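Local coordinates for protein xylulose kinase (PDB 3I8B) that probably phosphorylates D-xylulose to D-xylulose 5-phosphate at the expense of ATP, as a member of the FGGY carbohydrate kinase family, at residues G281-L293 / A423-A435. Sequence-based numbering, arbitrary orientation.
Sequences GLGMAVGDVSISL and ASITRILLIGGGA
V289 and I291 interleave their backbone amides and carbonyls with R427, L429 and I431, zipping strands 288-293 and 427-431 together in parallel. V289 N donates to R427 O (3.0 Å) and I291 N to L429 O (2.8 Å), while L429 N and I431 N return bonds to V289 O and I291 O. Bonding continues past the bridged residues: T426 N reaches G287 O at one end, and G434 N, within the 3-10 segment that begins at G433, reaches L293 O (2.6 Å) at the other. The charged pair is D288 with R427. R427 grips the carboxylate side-on, NE to D288 OD1 (2.9 Å) and NH2 to D288 OD2 (2.8 Å), both oxygens lying in the guanidinium plane, which is turned 60° from the carboxylate. A285 N approaches OD2 from the carboxylate's other face, tying the turn 285-288 to the same group. A bend at chi3 (74°) turns the arginine along its own strand, so that L429 CD1 lies over the centre of one guanidinium face; a water links NH2 to L282 O. An asparagine in place of D288 would probably leave the R427 guanidinium without its countercharge and less firmly fixed over L429. Apolar side chains pack on both sheet faces. On the face of D288 and R427, further along the strands, L282 CD1 meets I431 CD1 tip to tip (4.1 Å), and the M284 and L429 side chains slide past each other, CG against CD2. On the opposite face, I425 CG2 presses on V289 CG1 (3.5 Å), and I291 CD1 lies alongside I428 CG2 (3.7 Å); helix 396-420 packs against I428 and L293. Both strands lie mid-sheet in the C-terminal domain's actin-like ATPase fold, antiparallel 297-301 beside 288-293 and parallel 452-455 beside 427-431. Regular backbone bonding, one largely apolar face and one mixed thus join sequence-distant strands, and a bidentate salt bridge, through A285 N and a water on L282 O, also ties down the loop leading into strand 288-293.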
ATOM      1  N   GLY A 281      12.587  -2.291  -2.359  1.00 11.81           N
ATOM      2  CA  GLY A 281      13.255  -3.580  -2.312  1.00 13.84           C
ATOM      3  C   GLY A 281      13.389  -4.228  -3.675  1.00 19.28           C
ATOM      4  O   GLY A 281      14.330  -4.997  -3.926  1.00 15.05           O
ATOM      5  N   LEU A 282      12.442  -3.914  -4.558  1.00 14.17           N
ATOM      6  CA  LEU A 282      12.431  -4.466  -5.899  1.00 15.42           C
ATOM      7  C   LEU A 282      13.338  -3.653  -6.791  1.00 17.55           C
ATOM      8  O   LEU A 282      13.515  -3.971  -7.962  1.00 17.40           O
ATOM      9  CB  LEU A 282      11.010  -4.460  -6.465  1.00 14.50           C
ATOM     10  CG  LEU A 282      10.084  -5.571  -5.971  1.00 15.20           C
ATOM     11  CD1 LEU A 282       8.622  -5.241  -6.305  1.00 15.89           C
ATOM     12  CD2 LEU A 282      10.464  -6.928  -6.564  1.00 22.37           C
ATOM     13  N   GLY A 283      13.916  -2.600  -6.220  1.00 15.99           N
ATOM     14  CA  GLY A 283      14.806  -1.725  -6.948  1.00 15.10           C
ATOM     15  C   GLY A 283      14.060  -0.843  -7.933  1.00 19.97           C
ATOM     16  O   GLY A 283      14.648  -0.326  -8.877  1.00 16.98           O
HETATM   17  N   MSE A 284      12.761  -0.652  -7.728  1.00 16.83           N
HETATM   18  CA  MSE A 284      11.999   0.173  -8.668  1.00 17.73           C
HETATM   19  C   MSE A 284      12.336   1.670  -8.625  1.00 21.13           C
HETATM   20  O   MSE A 284      12.465   2.269  -7.556  1.00 21.41           O
HETATM   21  CB  MSE A 284      10.502  -0.037  -8.479  1.00 15.14           C
HETATM   22  CG  MSE A 284       9.994  -1.373  -8.981  1.00 16.67           C
HETATM   23 SE   MSE A 284       8.213  -1.724  -8.254  1.00 28.56          SE
HETATM   24  CE  MSE A 284       7.282  -0.215  -9.075  1.00 15.31           C
ATOM     25  N   ALA A 285      12.458   2.267  -9.807  1.00 16.66           N
ATOM     26  CA  ALA A 285      12.630   3.701  -9.929  1.00 19.01           C
ATOM     27  C   ALA A 285      11.525   4.291 -10.805  1.00 17.99           C
ATOM     28  O   ALA A 285      10.658   3.563 -11.320  1.00 16.77           O
ATOM     29  CB  ALA A 285      14.022   4.025 -10.510  1.00 21.09           C
ATOM     30  N   VAL A 286      11.573   5.609 -10.983  1.00 16.97           N
ATOM     31  CA  VAL A 286      10.568   6.335 -11.755  1.00 16.68           C
ATOM     32  C   VAL A 286      10.350   5.721 -13.140  1.00 16.85           C
ATOM     33  O   VAL A 286      11.298   5.559 -13.911  1.00 17.62           O
ATOM     34  CB  VAL A 286      10.959   7.819 -11.893  1.00 18.34           C
ATOM     35  CG1 VAL A 286      10.029   8.536 -12.868  1.00 21.12           C
ATOM     36  CG2 VAL A 286      10.946   8.496 -10.527  1.00 18.50           C
ATOM     37  N   GLY A 287       9.106   5.362 -13.447  1.00 15.26           N
ATOM     38  CA  GLY A 287       8.790   4.749 -14.728  1.00 16.41           C
ATOM     39  C   GLY A 287       8.472   3.266 -14.640  1.00 17.36           C
ATOM     40  O   GLY A 287       7.888   2.679 -15.557  1.00 21.62           O
ATOM     41  N   ASP A 288       8.866   2.657 -13.531  1.00 16.65           N
ATOM     42  CA  ASP A 288       8.567   1.262 -13.259  1.00 17.19           C
ATOM     43  C   ASP A 288       7.160   1.152 -12.669  1.00 17.88           C
ATOM     44  O   ASP A 288       6.744   1.992 -11.870  1.00 16.81           O
ATOM     45  CB  ASP A 288       9.563   0.683 -12.243  1.00 15.62           C
ATOM     46  CG  ASP A 288      10.959   0.476 -12.824  1.00 21.60           C
ATOM     47  OD1 ASP A 288      11.107   0.435 -14.060  1.00 22.63           O
ATOM     48  OD2 ASP A 288      11.910   0.354 -12.030  1.00 19.36           O
ATOM     49  N   VAL A 289       6.436   0.115 -13.065  1.00 15.80           N
ATOM     50  CA  VAL A 289       5.228  -0.254 -12.364  1.00 15.95           C
ATOM     51  C   VAL A 289       5.338  -1.711 -11.960  1.00 17.26           C
ATOM     52  O   VAL A 289       5.980  -2.513 -12.647  1.00 17.22           O
ATOM     53  CB  VAL A 289       3.971  -0.041 -13.221  1.00 17.76           C
ATOM     54  CG1 VAL A 289       3.949  -1.035 -14.366  1.00 15.98           C
ATOM     55  CG2 VAL A 289       2.717  -0.171 -12.354  1.00 13.29           C
ATOM     56  N   SER A 290       4.740  -2.048 -10.825  1.00 13.18           N
ATOM     57  CA  SER A 290       4.640  -3.431 -10.415  1.00 14.96           C
ATOM     58  C   SER A 290       3.170  -3.805 -10.413  1.00 19.17           C
ATOM     59  O   SER A 290       2.319  -3.006 -10.016  1.00 14.68           O
ATOM     60  CB  SER A 290       5.222  -3.625  -9.019  1.00 15.98           C
ATOM     61  OG  SER A 290       4.373  -3.061  -8.032  1.00 23.33           O
ATOM     62  N   ILE A 291       2.877  -5.019 -10.866  1.00 14.24           N
ATOM     63  CA  ILE A 291       1.545  -5.570 -10.750  1.00 16.14           C
ATOM     64  C   ILE A 291       1.588  -6.737  -9.783  1.00 16.79           C
ATOM     65  O   ILE A 291       2.192  -7.773 -10.061  1.00 20.81           O
ATOM     66  CB  ILE A 291       1.026  -6.063 -12.109  1.00 20.01           C
ATOM     67  CG1 ILE A 291       0.737  -4.869 -13.018  1.00 18.71           C
ATOM     68  CG2 ILE A 291      -0.214  -6.924 -11.912  1.00 16.66           C
ATOM     69  CD1 ILE A 291       0.783  -5.197 -14.483  1.00 24.61           C
ATOM     70  N   SER A 292       0.971  -6.560  -8.627  1.00 17.55           N
ATOM     71  CA  SER A 292       0.879  -7.640  -7.666  1.00 16.90           C
ATOM     72  C   SER A 292      -0.477  -8.299  -7.870  1.00 20.86           C
ATOM     73  O   SER A 292      -1.523  -7.695  -7.627  1.00 17.96           O
ATOM     74  CB  SER A 292       1.017  -7.106  -6.246  1.00 19.21           C
ATOM     75  OG  SER A 292       1.287  -8.154  -5.341  1.00 24.34           O
ATOM     76  N   LEU A 293      -0.452  -9.536  -8.335  1.00 21.67           N
ATOM     77  CA  LEU A 293      -1.673 -10.225  -8.717  1.00 23.89           C
ATOM     78  C   LEU A 293      -1.973 -11.370  -7.762  1.00 24.07           C
ATOM     79  O   LEU A 293      -1.486 -12.480  -7.949  1.00 25.66           O
ATOM     80  CB  LEU A 293      -1.529 -10.758 -10.139  1.00 20.29           C
ATOM     81  CG  LEU A 293      -2.767 -11.009 -10.996  1.00 26.58           C
ATOM     82  CD1 LEU A 293      -3.678  -9.775 -11.041  1.00 27.92           C
ATOM     83  CD2 LEU A 293      -2.319 -11.397 -12.397  1.00 28.52           C
ATOM     84  N   ALA A 423       2.033  10.018 -15.322  1.00 18.88           N
ATOM     85  CA  ALA A 423       3.147   9.141 -14.941  1.00 21.06           C
ATOM     86  C   ALA A 423       3.520   8.129 -16.033  1.00 20.80           C
ATOM     87  O   ALA A 423       2.789   7.171 -16.268  1.00 19.65           O
ATOM     88  CB  ALA A 423       2.816   8.402 -13.646  1.00 17.25           C
ATOM     89  N   SER A 424       4.658   8.335 -16.692  1.00 21.68           N
ATOM     90  CA  SER A 424       5.148   7.373 -17.678  1.00 19.93           C
ATOM     91  C   SER A 424       5.334   6.002 -17.047  1.00 20.50           C
ATOM     92  O   SER A 424       5.753   5.889 -15.896  1.00 16.84           O
ATOM     93  CB  SER A 424       6.498   7.815 -18.264  1.00 21.59           C
ATOM     94  OG  SER A 424       6.376   8.988 -19.051  1.00 24.24           O
ATOM     95  N   ILE A 425       5.046   4.960 -17.818  1.00 16.84           N
ATOM     96  CA  ILE A 425       5.364   3.603 -17.403  1.00 20.19           C
ATOM     97  C   ILE A 425       6.146   2.914 -18.516  1.00 23.56           C
ATOM     98  O   ILE A 425       5.609   2.687 -19.602  1.00 20.80           O
ATOM     99  CB  ILE A 425       4.095   2.801 -17.089  1.00 19.48           C
ATOM    100  CG1 ILE A 425       3.433   3.332 -15.816  1.00 17.45           C
ATOM    101  CG2 ILE A 425       4.430   1.324 -16.924  1.00 21.92           C
ATOM    102  CD1 ILE A 425       2.131   2.643 -15.483  1.00 16.85           C
ATOM    103  N   THR A 426       7.407   2.571 -18.239  1.00 24.17           N
ATOM    104  CA  THR A 426       8.316   2.076 -19.275  1.00 21.99           C
ATOM    105  C   THR A 426       8.855   0.665 -19.008  1.00 21.92           C
ATOM    106  O   THR A 426       9.566   0.094 -19.830  1.00 23.75           O
ATOM    107  CB  THR A 426       9.488   3.059 -19.504  1.00 25.31           C
ATOM    108  OG1 THR A 426      10.140   3.344 -18.257  1.00 22.77           O
ATOM    109  CG2 THR A 426       8.977   4.358 -20.114  1.00 25.01           C
ATOM    110  N   ARG A 427       8.506   0.109 -17.858  1.00 22.04           N
ATOM    111  CA  ARG A 427       8.866  -1.261 -17.526  1.00 23.74           C
ATOM    112  C   ARG A 427       7.856  -1.823 -16.533  1.00 19.70           C
ATOM    113  O   ARG A 427       7.418  -1.118 -15.620  1.00 20.74           O
ATOM    114  CB  ARG A 427      10.273  -1.311 -16.926  1.00 24.73           C
ATOM    115  CG  ARG A 427      10.783  -2.711 -16.611  1.00 24.04           C
ATOM    116  CD  ARG A 427      12.241  -2.644 -16.154  1.00 27.69           C
ATOM    117  NE  ARG A 427      12.352  -2.104 -14.802  1.00 26.19           N
ATOM    118  CZ  ARG A 427      12.856  -2.770 -13.767  1.00 27.99           C
ATOM    119  NH1 ARG A 427      13.335  -3.998 -13.935  1.00 27.26           N
ATOM    120  NH2 ARG A 427      12.908  -2.195 -12.570  1.00 24.18           N
ATOM    121  N   ILE A 428       7.506  -3.092 -16.712  1.00 18.39           N
ATOM    122  CA  ILE A 428       6.494  -3.763 -15.891  1.00 18.72           C
ATOM    123  C   ILE A 428       7.099  -4.929 -15.125  1.00 20.03           C
ATOM    124  O   ILE A 428       7.742  -5.793 -15.720  1.00 20.54           O
ATOM    125  CB  ILE A 428       5.374  -4.362 -16.766  1.00 17.27           C
ATOM    126  CG1 ILE A 428       4.838  -3.327 -17.754  1.00 21.73           C
ATOM    127  CG2 ILE A 428       4.245  -4.941 -15.896  1.00 17.05           C
ATOM    128  CD1 ILE A 428       3.802  -3.899 -18.715  1.00 19.98           C
ATOM    129  N   LEU A 429       6.880  -4.959 -13.812  1.00 15.97           N
ATOM    130  CA  LEU A 429       7.256  -6.106 -13.001  1.00 15.30           C
ATOM    131  C   LEU A 429       5.980  -6.819 -12.582  1.00 17.79           C
ATOM    132  O   LEU A 429       5.002  -6.173 -12.221  1.00 18.63           O
ATOM    133  CB  LEU A 429       8.041  -5.677 -11.759  1.00 15.20           C
ATOM    134  CG  LEU A 429       9.473  -5.184 -11.986  1.00 22.80           C
ATOM    135  CD1 LEU A 429       9.479  -3.926 -12.818  1.00 22.07           C
ATOM    136  CD2 LEU A 429      10.188  -4.964 -10.660  1.00 24.58           C
ATOM    137  N   LEU A 430       5.991  -8.146 -12.641  1.00 15.75           N
ATOM    138  CA  LEU A 430       4.827  -8.932 -12.281  1.00 19.42           C
ATOM    139  C   LEU A 430       5.165  -9.825 -11.100  1.00 21.17           C
ATOM    140  O   LEU A 430       6.049 -10.686 -11.192  1.00 20.06           O
ATOM    141  CB  LEU A 430       4.367  -9.778 -13.468  1.00 19.86           C
ATOM    142  CG  LEU A 430       3.227 -10.754 -13.177  1.00 24.39           C
ATOM    143  CD1 LEU A 430       1.933  -9.995 -12.835  1.00 23.31           C
ATOM    144  CD2 LEU A 430       3.013 -11.702 -14.358  1.00 23.21           C
ATOM    145  N   ILE A 431       4.457  -9.616  -9.997  1.00 17.59           N
ATOM    146  CA  ILE A 431       4.692 -10.364  -8.768  1.00 21.47           C
ATOM    147  C   ILE A 431       3.390 -10.915  -8.216  1.00 23.45           C
ATOM    148  O   ILE A 431       2.326 -10.750  -8.819  1.00 24.69           O
ATOM    149  CB  ILE A 431       5.319  -9.471  -7.686  1.00 20.29           C
ATOM    150  CG1 ILE A 431       4.447  -8.227  -7.472  1.00 20.65           C
ATOM    151  CG2 ILE A 431       6.748  -9.102  -8.063  1.00 22.66           C
ATOM    152  CD1 ILE A 431       5.014  -7.222  -6.474  1.00 26.12           C
ATOM    153  N   GLY A 432       3.478 -11.563  -7.061  1.00 24.60           N
ATOM    154  CA  GLY A 432       2.326 -12.185  -6.440  1.00 23.97           C
ATOM    155  C   GLY A 432       2.027 -13.558  -7.017  1.00 24.70           C
ATOM    156  O   GLY A 432       2.662 -13.989  -7.980  1.00 27.97           O
ATOM    157  N   GLY A 433       1.044 -14.233  -6.428  1.00 29.29           N
ATOM    158  CA  GLY A 433       0.639 -15.566  -6.840  1.00 30.13           C
ATOM    159  C   GLY A 433       0.300 -15.694  -8.312  1.00 36.08           C
ATOM    160  O   GLY A 433       0.672 -16.667  -8.955  1.00 37.72           O
ATOM    161  N   GLY A 434      -0.404 -14.709  -8.854  1.00 30.85           N
ATOM    162  CA  GLY A 434      -0.773 -14.740 -10.257  1.00 32.21           C
ATOM    163  C   GLY A 434       0.427 -14.883 -11.179  1.00 35.84           C
ATOM    164  O   GLY A 434       0.289 -15.293 -12.336  1.00 36.99           O
ATOM    165  N   ALA A 435       1.609 -14.548 -10.674  1.00 31.48           N
ATOM    166  CA  ALA A 435       2.811 -14.571 -11.500  1.00 33.40           C
ATOM    167  C   ALA A 435       3.236 -15.987 -11.872  1.00 30.92           C
ATOM    168  O   ALA A 435       3.939 -16.187 -12.866  1.00 36.78           O
ATOM    169  CB  ALA A 435       3.965 -13.814 -10.828  1.00 29.93           C
TER
HETATM  170  O   HOH W   1      14.321  -3.058 -10.438  1.00 24.35           O